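Local coordinates for Non-heme chloroperoxidase CPO-A1 (Streptomyces aureofaciens, PDB 1A8Q), which probably serves as a chlorinating enzyme in 7-chlorotetracycline biosynthesis, working without haem or other cofactor, and is able to brominate as well, at residues Ile11-Trp16 against Thr81-Arg86; Glu243-Glu248 against Asn265-Glu270; Tyr67-Phe72 against Val196-Tyr201; Gly27-Gly32 against Gln153-Thr158. All blocks are in the same frame, centred on the assembly; numbering follows the deposited sequence.

In the fold
From the N terminus, strand 10-16 is the first part of this alpha/beta-hydrolase fold to find a distant partner: interaction 1 closes on the end of helix 69-82. Interaction 4 starts from the loop after strand 21-25, inside that span, and runs on to helix 137-162, so the two cross. Interaction 3 leaves the start of helix 69-82 for helix 189-201 and crosses both, touching interaction 4 where Phe199 and Val196 pack on Trp28. Interactions 3 and 4 thus tie the cap helices to the core near the active site. Interaction 2 follows in series, closing a short loop between the outermost strand 243-247 and the C-terminal helix 260-272.

Interaction 1 (Ile11-Trp16 against Thr81-Arg86); sequences IFYKDW and TDLDLR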
# COMPACT_ATOMS: atom_id res chain seq x y z
N ILE A 11 5.92 14.41 8.28
CA ILE A 11 5.45 13.51 7.22
C ILE A 11 5.36 14.33 5.94
O ILE A 11 4.62 15.32 5.91
CB ILE A 11 4.07 12.94 7.59
CG1 ILE A 11 4.20 11.97 8.80
CG2 ILE A 11 3.40 12.17 6.44
CD1 ILE A 11 5.09 10.77 8.57
N PHE A 12 6.13 13.92 4.94
CA PHE A 12 6.11 14.68 3.67
C PHE A 12 4.92 14.24 2.85
O PHE A 12 4.65 13.03 2.82
CB PHE A 12 7.40 14.35 2.88
CG PHE A 12 7.48 15.13 1.57
CD1 PHE A 12 7.98 16.43 1.58
CD2 PHE A 12 7.08 14.55 0.40
CE1 PHE A 12 8.06 17.13 0.38
CE2 PHE A 12 7.13 15.26 -0.80
CZ PHE A 12 7.62 16.55 -0.79
N TYR A 13 4.27 15.12 2.08
CA TYR A 13 3.18 14.64 1.24
C TYR A 13 3.03 15.58 0.02
O TYR A 13 3.47 16.73 0.10
CB TYR A 13 1.81 14.50 1.95
CG TYR A 13 1.30 15.82 2.52
CD1 TYR A 13 1.75 16.38 3.69
CD2 TYR A 13 0.33 16.49 1.77
CE1 TYR A 13 1.27 17.59 4.15
CE2 TYR A 13 -0.20 17.70 2.24
CZ TYR A 13 0.29 18.23 3.40
OH TYR A 13 -0.19 19.45 3.86
N LYS A 14 2.45 15.01 -1.01
CA LYS A 14 2.03 15.75 -2.20
C LYS A 14 0.54 16.02 -2.11
O LYS A 14 -0.18 15.16 -1.61
CB LYS A 14 2.25 14.85 -3.42
CG LYS A 14 3.73 14.73 -3.78
CD LYS A 14 3.94 13.92 -5.01
CE LYS A 14 4.51 12.52 -4.85
NZ LYS A 14 5.77 12.53 -4.03
N ASP A 15 0.12 17.25 -2.52
CA ASP A 15 -1.33 17.55 -2.38
C ASP A 15 -1.71 18.32 -3.64
O ASP A 15 -1.25 19.49 -3.79
CB ASP A 15 -1.51 18.42 -1.14
CG ASP A 15 -2.93 18.91 -0.87
OD1 ASP A 15 -3.78 18.64 -1.70
OD2 ASP A 15 -3.13 19.53 0.17
N TRP A 16 -2.35 17.62 -4.55
CA TRP A 16 -2.61 18.19 -5.88
C TRP A 16 -4.10 18.40 -6.11
O TRP A 16 -4.89 17.52 -5.82
CB TRP A 16 -2.10 17.18 -6.90
CG TRP A 16 -0.59 17.05 -7.02
CD1 TRP A 16 0.36 17.76 -6.35
CD2 TRP A 16 0.11 16.12 -7.84
NE1 TRP A 16 1.61 17.33 -6.69
CE2 TRP A 16 1.50 16.34 -7.63
CE3 TRP A 16 -0.27 15.15 -8.77
CZ2 TRP A 16 2.47 15.59 -8.29
CZ3 TRP A 16 0.68 14.40 -9.43
CH2 TRP A 16 2.07 14.65 -9.19
N THR A 81 -6.57 14.92 9.88
CA THR A 81 -7.07 15.92 10.81
C THR A 81 -6.48 17.30 10.56
O THR A 81 -7.21 18.31 10.58
CB THR A 81 -6.75 15.49 12.26
OG1 THR A 81 -7.40 14.22 12.47
CG2 THR A 81 -7.26 16.53 13.24
N ASP A 82 -5.17 17.38 10.31
CA ASP A 82 -4.51 18.66 10.05
C ASP A 82 -5.12 19.34 8.82
O ASP A 82 -5.28 20.56 8.79
CB ASP A 82 -3.02 18.43 9.77
CG ASP A 82 -2.19 19.66 9.48
OD1 ASP A 82 -2.42 20.73 10.09
OD2 ASP A 82 -1.22 19.58 8.70
N LEU A 83 -5.38 18.60 7.77
CA LEU A 83 -5.98 19.12 6.54
C LEU A 83 -7.50 19.17 6.60
O LEU A 83 -8.13 19.64 5.65
CB LEU A 83 -5.54 18.24 5.35
CG LEU A 83 -4.02 18.32 5.07
CD1 LEU A 83 -3.67 17.45 3.87
CD2 LEU A 83 -3.56 19.74 4.86
N ASP A 84 -8.07 18.67 7.67
CA ASP A 84 -9.49 18.56 7.94
C ASP A 84 -10.22 17.99 6.74
O ASP A 84 -11.16 18.57 6.18
CB ASP A 84 -10.07 19.91 8.39
CG ASP A 84 -11.45 19.72 9.01
OD1 ASP A 84 -11.88 18.58 9.32
OD2 ASP A 84 -12.11 20.77 9.15
N LEU A 85 -9.79 16.81 6.31
CA LEU A 85 -10.37 16.18 5.14
C LEU A 85 -11.60 15.35 5.48
O LEU A 85 -11.64 14.65 6.49
CB LEU A 85 -9.34 15.22 4.51
CG LEU A 85 -8.04 15.96 4.08
CD1 LEU A 85 -7.09 14.91 3.53
CD2 LEU A 85 -8.36 16.99 3.01
N ARG A 86 -12.62 15.47 4.64
CA ARG A 86 -13.87 14.74 4.79
C ARG A 86 -14.30 14.10 3.49
O ARG A 86 -13.89 14.54 2.39
CB ARG A 86 -14.98 15.75 5.19
CG ARG A 86 -14.76 16.45 6.53
CD ARG A 86 -14.99 15.41 7.62
NE ARG A 86 -15.16 15.92 8.98
CZ ARG A 86 -15.51 15.07 9.95
NH1 ARG A 86 -15.72 13.79 9.66
NH2 ARG A 86 -15.63 15.49 11.20
O HOH W 1 0.24 20.00 6.58
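Tyr13 and Leu83 reach toward each other from opposite directions, the leucine methyls meeting the hydroxyl end of the ring and so spanning the distance between a strand and the end of a helix. The apolar part of the contact is made by the two methyl groups of the leucine. Leu83 CD1 packs obliquely against the tyrosine ring, 3.8 Å from Tyr13 CE2, while CD2 lies 3.5 Å from Tyr13 OH. Tyrosine suits this place because its long, flat side chain can bury most of a ring and still present a hydroxyl at the far end. Its CG stands between the backbone N and the carbonyl carbon (chi1 60°), which also brings the ring edge to Ile11 O.

The polar part runs through one water. Tyr13 OH donates to it at 2.8 Å, and the water in turn donates a hydrogen bond to Asp82 OD2 at 2.6 Å. A phenol and a carboxylate too far apart to bond directly are joined in this way beside the leucine methyls. Asp15 also borders Leu83, with Asp15 OD2 4.3 Å from Leu83 CD1, but its charge is paired with Arg48.

Asp84, with positive phi (47°), leaves the helix in a Schellman motif, so the backbone turns away just beyond Leu83 while Leu83 itself stays directed at the strand.

Around this contact, Tyr13 also packs on Pro1 and on Cys3 of strand 2-4, which Asp82 touches too, and Leu85 lies on strand 48-52. The end of helix 69-82 and the turn that follows it thus lie beside strands 2-4, 10-16 and 48-52.

Interaction 2 (Glu243-Glu248 against Asn265-Glu270); sequences ELKVYE and NRDLLE
The carboxylate of Asp267 is shared by two donors from the strand, one for each oxygen. Tyr247 OH donates a short hydrogen bond of 2.6 Å to Asp267 OD2, arriving on the anti side of that oxygen and 23° out of the carboxylate plane. The phenol ring and the carboxylate are turned 58° against each other, and the two side chains come from opposite directions. The other oxygen, OD1, takes a weak bond from Lys245 NZ at 3.1 Å as part of a salt bridge.

Lysine suits its position because its chain, extended beyond CG, carries the ammonium group from the sheet to the helix while its CD passes beside the aspartate. There NZ also forms a long, weak salt bridge to Glu270 OE2 at 3.5 Å, the lysine crossing the glutamate at about a right angle. Asp267 and Glu270 are three residues apart, about one helical turn, so both acids face the strand and form a salt-bridge network with the lysine.

This is the closing strand-to-helix unit of the alpha/beta-hydrolase fold: edge strand 243-247 and the 265-270 part of helix 260-272 run nearly antiparallel (170°), and the chain between them carries the catalytic His252.

A water completes the polar network. It accepts from Lys245 NZ at 3.2 Å and donates to Glu270 OE2 at 3.1 Å and to the main-chain Asp267 O at 2.7 Å, giving the ammonium group a third partner. The Tyr247 ring also receives Lys263 in a cation-pi contact, and Glu243 carries a separate salt bridge to Lys274.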
# COMPACT_ATOMS: atom_id res chain seq x y z
N GLU A 243 -16.43 -5.29 -3.12
CA GLU A 243 -16.33 -5.82 -4.46
C GLU A 243 -14.93 -6.35 -4.75
O GLU A 243 -13.99 -5.68 -4.27
CB GLU A 243 -16.62 -4.75 -5.54
CG GLU A 243 -17.62 -3.70 -5.10
CD GLU A 243 -17.83 -2.48 -5.98
OE1 GLU A 243 -17.11 -2.16 -6.95
OE2 GLU A 243 -18.79 -1.74 -5.65
N LEU A 244 -14.77 -7.46 -5.44
CA LEU A 244 -13.42 -7.95 -5.76
C LEU A 244 -13.21 -7.92 -7.26
O LEU A 244 -14.11 -8.28 -8.03
CB LEU A 244 -13.24 -9.39 -5.26
CG LEU A 244 -12.00 -10.15 -5.73
CD1 LEU A 244 -10.75 -9.62 -5.01
CD2 LEU A 244 -12.12 -11.65 -5.40
N LYS A 245 -12.06 -7.41 -7.75
CA LYS A 245 -11.73 -7.49 -9.15
C LYS A 245 -10.39 -8.20 -9.26
O LYS A 245 -9.39 -7.64 -8.76
CB LYS A 245 -11.67 -6.10 -9.83
CG LYS A 245 -13.03 -5.43 -9.98
CD LYS A 245 -12.96 -4.10 -10.76
CE LYS A 245 -14.41 -3.73 -11.13
NZ LYS A 245 -14.43 -2.70 -12.21
N VAL A 246 -10.35 -9.39 -9.82
CA VAL A 246 -9.12 -10.13 -10.03
C VAL A 246 -8.49 -9.68 -11.35
O VAL A 246 -9.15 -9.68 -12.38
CB VAL A 246 -9.33 -11.64 -10.04
CG1 VAL A 246 -8.05 -12.41 -10.38
CG2 VAL A 246 -9.91 -11.98 -8.65
N TYR A 247 -7.21 -9.30 -11.28
CA TYR A 247 -6.52 -8.91 -12.53
C TYR A 247 -5.73 -10.10 -13.01
O TYR A 247 -4.65 -10.41 -12.48
CB TYR A 247 -5.62 -7.69 -12.30
CG TYR A 247 -6.29 -6.34 -12.32
CD1 TYR A 247 -7.64 -6.14 -12.09
CD2 TYR A 247 -5.52 -5.19 -12.53
CE1 TYR A 247 -8.23 -4.88 -12.08
CE2 TYR A 247 -6.06 -3.94 -12.47
CZ TYR A 247 -7.42 -3.78 -12.34
OH TYR A 247 -7.92 -2.52 -12.26
N GLU A 248 -6.22 -10.81 -14.03
CA GLU A 248 -5.54 -12.00 -14.52
C GLU A 248 -4.16 -11.67 -15.08
O GLU A 248 -3.99 -10.78 -15.90
CB GLU A 248 -6.42 -12.70 -15.61
CG GLU A 248 -7.68 -13.26 -14.96
CD GLU A 248 -8.40 -14.29 -15.81
OE1 GLU A 248 -8.09 -14.44 -17.01
OE2 GLU A 248 -9.31 -14.95 -15.24
N ASN A 265 -6.27 2.61 -13.29
CA ASN A 265 -6.78 3.96 -13.25
C ASN A 265 -8.27 3.99 -13.69
O ASN A 265 -9.05 4.73 -13.09
CB ASN A 265 -5.95 4.83 -14.20
CG ASN A 265 -4.55 5.16 -13.68
OD1 ASN A 265 -4.27 4.83 -12.53
ND2 ASN A 265 -3.75 5.83 -14.53
N ARG A 266 -8.57 3.22 -14.70
CA ARG A 266 -9.97 3.16 -15.22
C ARG A 266 -10.91 2.61 -14.16
O ARG A 266 -11.94 3.21 -13.83
CB ARG A 266 -9.95 2.27 -16.45
CG ARG A 266 -11.15 2.28 -17.39
CD ARG A 266 -10.60 2.06 -18.81
NE ARG A 266 -11.29 2.87 -19.81
CZ ARG A 266 -11.83 2.38 -20.93
NH1 ARG A 266 -11.77 1.09 -21.23
NH2 ARG A 266 -12.45 3.19 -21.77
N ASP A 267 -10.50 1.54 -13.49
CA ASP A 267 -11.32 0.96 -12.42
C ASP A 267 -11.49 1.89 -11.23
O ASP A 267 -12.51 1.94 -10.56
CB ASP A 267 -10.80 -0.40 -11.93
CG ASP A 267 -11.10 -1.50 -12.92
OD1 ASP A 267 -12.09 -1.34 -13.71
OD2 ASP A 267 -10.41 -2.53 -12.99
N LEU A 268 -10.40 2.56 -10.84
CA LEU A 268 -10.39 3.51 -9.74
C LEU A 268 -11.32 4.67 -10.01
O LEU A 268 -12.13 5.03 -9.14
CB LEU A 268 -8.95 4.04 -9.49
CG LEU A 268 -8.83 5.06 -8.37
CD1 LEU A 268 -9.24 4.49 -7.02
CD2 LEU A 268 -7.36 5.54 -8.35
N LEU A 269 -11.28 5.22 -11.23
CA LEU A 269 -12.12 6.35 -11.55
C LEU A 269 -13.61 5.94 -11.56
O LEU A 269 -14.41 6.74 -11.05
CB LEU A 269 -11.70 6.97 -12.86
CG LEU A 269 -10.45 7.88 -12.83
CD1 LEU A 269 -10.20 8.41 -14.23
CD2 LEU A 269 -10.65 9.03 -11.85
N GLU A 270 -13.88 4.73 -12.00
CA GLU A 270 -15.28 4.25 -11.97
C GLU A 270 -15.76 4.12 -10.54
O GLU A 270 -16.82 4.62 -10.14
CB GLU A 270 -15.37 2.92 -12.71
CG GLU A 270 -16.79 2.33 -12.65
CD GLU A 270 -16.78 0.99 -13.37
OE1 GLU A 270 -16.92 1.01 -14.61
OE2 GLU A 270 -16.58 -0.03 -12.70
O HOH W 2 -14.42 -0.01 -10.50

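Interaction 3 (Tyr67-Phe72 against Val196-Tyr201); sequences YDFDTF and VDAFGY
Phe69 reaches across to Ala198 with the edge of its ring, and CE2 does most of the touching. This atom, Phe69 CE2, lies 3.7 Å from Ala198 CB and 3.3 Å from Ala198 O, the oxygen standing near the ring plane where the weakly positive C-H rim meets it. Phe69 CG is anti to the carbonyl carbon and beside the backbone N (chi1 -73°), a setting that swings the end of the ring closer to the other helix than its CB direction suggests. Alanine fits opposite because its single methyl lets the ring come down to the helix backbone. Phe69 CZ lies 4.3 Å from Phe199 CB.

Phe199 sends its own ring elsewhere. With CG between the backbone N and the carbonyl carbon (chi1 70°), a choice uncommon in helices, the ring folds back so that one face lies over Val196 CA.

The start of helix 69-82 is fixed by Asp68 as N-cap. Asp68 OD1 accepts from Thr71 N at 2.9 Å, from above the carboxylate plane, and OD2 takes Thr71 OG1 on the syn side.

Helix 69-82 thereby lies with its first turn against the last turns of helix 189-201. Phe204 meets Phe69 edge-to-face, while Phe199, whose side chain is about 6 Å from that of catalytic Ser94, joins Trp28 in another edge-to-face pair and packs on helix 137-162.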
# COMPACT_ATOMS: atom_id res chain seq x y z
N TYR A 67 7.73 1.73 13.74
CA TYR A 67 7.42 0.99 12.51
C TYR A 67 6.41 -0.13 12.85
O TYR A 67 6.74 -1.32 12.83
CB TYR A 67 8.71 0.41 11.93
CG TYR A 67 9.62 1.51 11.39
CD1 TYR A 67 9.27 2.24 10.24
CD2 TYR A 67 10.83 1.79 12.00
CE1 TYR A 67 10.07 3.26 9.77
CE2 TYR A 67 11.68 2.78 11.51
CZ TYR A 67 11.29 3.51 10.41
OH TYR A 67 12.13 4.49 9.90
N ASP A 68 5.18 0.31 13.16
CA ASP A 68 4.10 -0.63 13.51
C ASP A 68 2.80 -0.01 13.00
O ASP A 68 2.70 1.21 12.86
CB ASP A 68 4.02 -0.82 15.03
CG ASP A 68 3.72 0.44 15.78
OD1 ASP A 68 2.54 0.75 15.98
OD2 ASP A 68 4.63 1.19 16.19
N PHE A 69 1.79 -0.86 12.79
CA PHE A 69 0.56 -0.31 12.18
C PHE A 69 -0.19 0.68 13.00
O PHE A 69 -0.93 1.50 12.43
CB PHE A 69 -0.34 -1.48 11.70
CG PHE A 69 0.28 -2.12 10.47
CD1 PHE A 69 0.19 -1.46 9.28
CD2 PHE A 69 0.92 -3.34 10.54
CE1 PHE A 69 0.73 -2.03 8.13
CE2 PHE A 69 1.44 -3.92 9.39
CZ PHE A 69 1.38 -3.25 8.18
N ASP A 70 -0.21 0.58 14.35
CA ASP A 70 -0.90 1.59 15.15
C ASP A 70 -0.26 2.97 14.94
O ASP A 70 -0.95 3.96 14.76
CB ASP A 70 -0.75 1.21 16.63
CG ASP A 70 -1.67 0.06 17.02
OD1 ASP A 70 -2.64 -0.29 16.33
OD2 ASP A 70 -1.40 -0.50 18.12
N THR A 71 1.08 3.03 14.90
CA THR A 71 1.72 4.33 14.66
C THR A 71 1.44 4.81 13.24
O THR A 71 1.16 6.00 13.08
CB THR A 71 3.25 4.19 14.84
OG1 THR A 71 3.48 3.81 16.23
CG2 THR A 71 3.95 5.50 14.60
N PHE A 72 1.57 3.92 12.25
CA PHE A 72 1.26 4.37 10.86
C PHE A 72 -0.17 4.91 10.75
O PHE A 72 -0.39 5.93 10.11
CB PHE A 72 1.38 3.20 9.87
CG PHE A 72 2.77 2.58 9.82
CD1 PHE A 72 3.90 3.34 10.08
CD2 PHE A 72 2.89 1.23 9.52
CE1 PHE A 72 5.15 2.71 10.03
CE2 PHE A 72 4.13 0.62 9.45
CZ PHE A 72 5.27 1.40 9.70
N VAL A 196 8.87 -5.57 7.60
CA VAL A 196 8.65 -6.97 7.28
C VAL A 196 7.97 -7.69 8.45
O VAL A 196 6.99 -8.42 8.25
CB VAL A 196 9.97 -7.70 6.95
CG1 VAL A 196 9.70 -9.16 6.59
CG2 VAL A 196 10.61 -6.98 5.76
N ASP A 197 8.48 -7.50 9.65
CA ASP A 197 7.88 -8.09 10.85
C ASP A 197 6.42 -7.62 10.96
O ASP A 197 5.54 -8.40 11.31
CB ASP A 197 8.59 -7.70 12.14
CG ASP A 197 9.90 -8.44 12.34
OD1 ASP A 197 10.13 -9.49 11.75
OD2 ASP A 197 10.75 -7.95 13.12
N ALA A 198 6.21 -6.32 10.73
CA ALA A 198 4.84 -5.85 10.86
C ALA A 198 3.96 -6.45 9.76
O ALA A 198 2.83 -6.84 10.11
CB ALA A 198 4.78 -4.33 10.81
N PHE A 199 4.37 -6.39 8.49
CA PHE A 199 3.38 -6.83 7.47
C PHE A 199 3.24 -8.33 7.38
O PHE A 199 2.19 -8.80 6.92
CB PHE A 199 3.68 -6.20 6.12
CG PHE A 199 4.87 -6.61 5.32
CD1 PHE A 199 5.08 -7.88 4.83
CD2 PHE A 199 5.78 -5.60 4.92
CE1 PHE A 199 6.14 -8.20 4.01
CE2 PHE A 199 6.86 -5.93 4.13
CZ PHE A 199 7.05 -7.20 3.65
N GLY A 200 4.24 -9.08 7.84
CA GLY A 200 4.19 -10.53 7.69
C GLY A 200 3.21 -11.11 8.74
O GLY A 200 2.63 -12.15 8.44
N TYR A 201 3.19 -10.51 9.91
CA TYR A 201 2.59 -11.23 11.06
C TYR A 201 1.36 -10.57 11.63
O TYR A 201 0.70 -11.18 12.51
CB TYR A 201 3.70 -11.36 12.14
CG TYR A 201 4.80 -12.29 11.66
CD1 TYR A 201 4.76 -13.66 11.84
CD2 TYR A 201 5.90 -11.75 10.97
CE1 TYR A 201 5.75 -14.51 11.36
CE2 TYR A 201 6.88 -12.59 10.48
CZ TYR A 201 6.83 -13.95 10.71
OH TYR A 201 7.84 -14.73 10.17

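Interaction 4 (Gly27-Gly32 against Gln153-Thr158); sequences GWPLNG and QFWKDT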
# COMPACT_ATOMS: atom_id res chain seq x y z
N GLY A 27 3.11 1.25 -0.57
CA GLY A 27 3.61 -0.01 0.02
C GLY A 27 5.12 0.04 0.33
O GLY A 27 5.77 1.05 0.14
N TRP A 28 5.63 -1.11 0.78
CA TRP A 28 7.06 -1.23 1.09
C TRP A 28 7.78 -1.61 -0.16
O TRP A 28 7.31 -2.47 -0.94
CB TRP A 28 7.12 -2.39 2.11
CG TRP A 28 8.44 -2.91 2.60
CD1 TRP A 28 9.10 -2.53 3.71
CD2 TRP A 28 9.22 -3.97 2.02
NE1 TRP A 28 10.25 -3.25 3.88
CE2 TRP A 28 10.34 -4.15 2.85
CE3 TRP A 28 9.09 -4.80 0.90
CZ2 TRP A 28 11.33 -5.11 2.61
CZ3 TRP A 28 10.06 -5.75 0.65
CH2 TRP A 28 11.17 -5.88 1.51
N PRO A 29 9.04 -1.17 -0.35
CA PRO A 29 9.72 -0.17 0.46
C PRO A 29 9.77 1.20 -0.21
O PRO A 29 10.83 1.85 -0.33
CB PRO A 29 11.14 -0.78 0.39
CG PRO A 29 11.26 -1.30 -1.02
CD PRO A 29 9.87 -1.70 -1.45
N LEU A 30 8.62 1.63 -0.72
CA LEU A 30 8.58 2.80 -1.60
C LEU A 30 8.14 4.03 -0.88
O LEU A 30 8.48 4.24 0.28
CB LEU A 30 7.65 2.40 -2.78
CG LEU A 30 7.99 1.08 -3.45
CD1 LEU A 30 6.98 0.84 -4.59
CD2 LEU A 30 9.42 1.06 -4.00
N ASN A 31 7.45 4.94 -1.60
CA ASN A 31 7.03 6.18 -1.00
C ASN A 31 5.93 6.77 -1.91
O ASN A 31 5.53 6.02 -2.80
CB ASN A 31 8.18 7.16 -0.75
CG ASN A 31 8.95 7.52 -2.00
OD1 ASN A 31 8.37 8.09 -2.93
ND2 ASN A 31 10.27 7.29 -2.09
N GLY A 32 5.45 7.96 -1.64
CA GLY A 32 4.34 8.51 -2.41
C GLY A 32 4.64 8.70 -3.88
O GLY A 32 3.69 8.76 -4.70
N GLN A 153 21.76 -3.89 -3.50
CA GLN A 153 21.62 -5.02 -4.40
C GLN A 153 20.28 -5.73 -4.13
O GLN A 153 19.67 -6.19 -5.07
CB GLN A 153 22.72 -6.09 -4.17
CG GLN A 153 22.72 -7.20 -5.21
CD GLN A 153 22.88 -6.69 -6.63
OE1 GLN A 153 23.71 -5.81 -6.90
NE2 GLN A 153 22.13 -7.23 -7.59
N PHE A 154 19.90 -5.78 -2.85
CA PHE A 154 18.64 -6.49 -2.52
C PHE A 154 17.44 -5.85 -3.21
O PHE A 154 16.51 -6.56 -3.66
CB PHE A 154 18.43 -6.51 -1.01
CG PHE A 154 17.14 -7.25 -0.62
CD1 PHE A 154 17.07 -8.60 -0.81
CD2 PHE A 154 16.12 -6.52 -0.03
CE1 PHE A 154 15.88 -9.28 -0.40
CE2 PHE A 154 14.96 -7.19 0.37
CZ PHE A 154 14.90 -8.55 0.18
N TRP A 155 17.42 -4.52 -3.32
CA TRP A 155 16.26 -3.90 -4.03
C TRP A 155 16.31 -4.25 -5.49
O TRP A 155 15.25 -4.42 -6.13
CB TRP A 155 16.27 -2.39 -3.77
CG TRP A 155 16.20 -2.04 -2.32
CD1 TRP A 155 16.93 -1.05 -1.71
CD2 TRP A 155 15.30 -2.55 -1.33
NE1 TRP A 155 16.60 -1.00 -0.39
CE2 TRP A 155 15.59 -1.90 -0.13
CE3 TRP A 155 14.27 -3.52 -1.38
CZ2 TRP A 155 14.90 -2.16 1.06
CZ3 TRP A 155 13.57 -3.76 -0.19
CH2 TRP A 155 13.90 -3.09 0.99
N LYS A 156 17.50 -4.25 -6.12
CA LYS A 156 17.59 -4.64 -7.52
C LYS A 156 17.08 -6.07 -7.72
O LYS A 156 16.31 -6.32 -8.67
CB LYS A 156 19.05 -4.56 -8.01
CG LYS A 156 19.53 -3.11 -7.80
CD LYS A 156 21.01 -2.88 -7.97
CE LYS A 156 21.69 -3.72 -9.03
NZ LYS A 156 21.23 -3.32 -10.41
N ASP A 157 17.45 -6.99 -6.81
CA ASP A 157 16.99 -8.36 -6.98
C ASP A 157 15.49 -8.51 -6.69
O ASP A 157 14.82 -9.30 -7.37
CB ASP A 157 17.76 -9.27 -6.01
CG ASP A 157 19.25 -9.35 -6.32
OD1 ASP A 157 19.69 -9.07 -7.43
OD2 ASP A 157 20.00 -9.76 -5.41
N THR A 158 14.99 -7.79 -5.72
CA THR A 158 13.58 -7.85 -5.34
C THR A 158 12.66 -7.27 -6.40
O THR A 158 11.50 -7.73 -6.48
CB THR A 158 13.42 -7.07 -4.03
OG1 THR A 158 14.24 -7.79 -3.06
CG2 THR A 158 11.98 -7.07 -3.52
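The outer edge of the Trp155 indole juts into the angle formed by Trp28 and Pro29, using its edge against one and a face against the other. Against Trp28 it is the edge that enters: Trp155 CZ3 comes within 3.6 Å of Trp28 CH2, and the six-membered rings form a T-shaped pair with centroids 5.2 Å apart and planes at 74°. Trp28 CG lies anti to the backbone N (chi1 175°), carrying the end of the indole nearer to the helix than its CB direction would suggest. Pro29 lies over a face instead. Its CG sits 3.8 Å from the centroid of the six-membered ring of Trp155, a CH-pi contact, while its CB approaches Trp155 CH2.

Two tryptophans and a proline suit the place because broad flat surfaces and a compact ring interlock by shape. The cis peptide bond before Pro29 bends the loop, and proline and Trp28 ring together line the hollow.

The opposite face of Trp155 is filled by Phe154 CD2, 3.7 Å above it. Phe154 also brings CE2 to 4.2 Å from Trp28 CH2 along its ring edge. Thr158 OG1 lies over the centre of the Phe154 ring and bonds to Phe154 O at 2.7 Å.

The loop resembles the His-Gly-X-Pro segment that in related hydrolases contributes to the oxyanion hole, and the Trp28 side chain is about 6 Å from that of catalytic Ser94. Helix 174-184 packs on Pro29 and Trp155, and helix 189-201 holds Trp28, whose NE1 bonds to Gly192 O, so three cap helices converge on this loop.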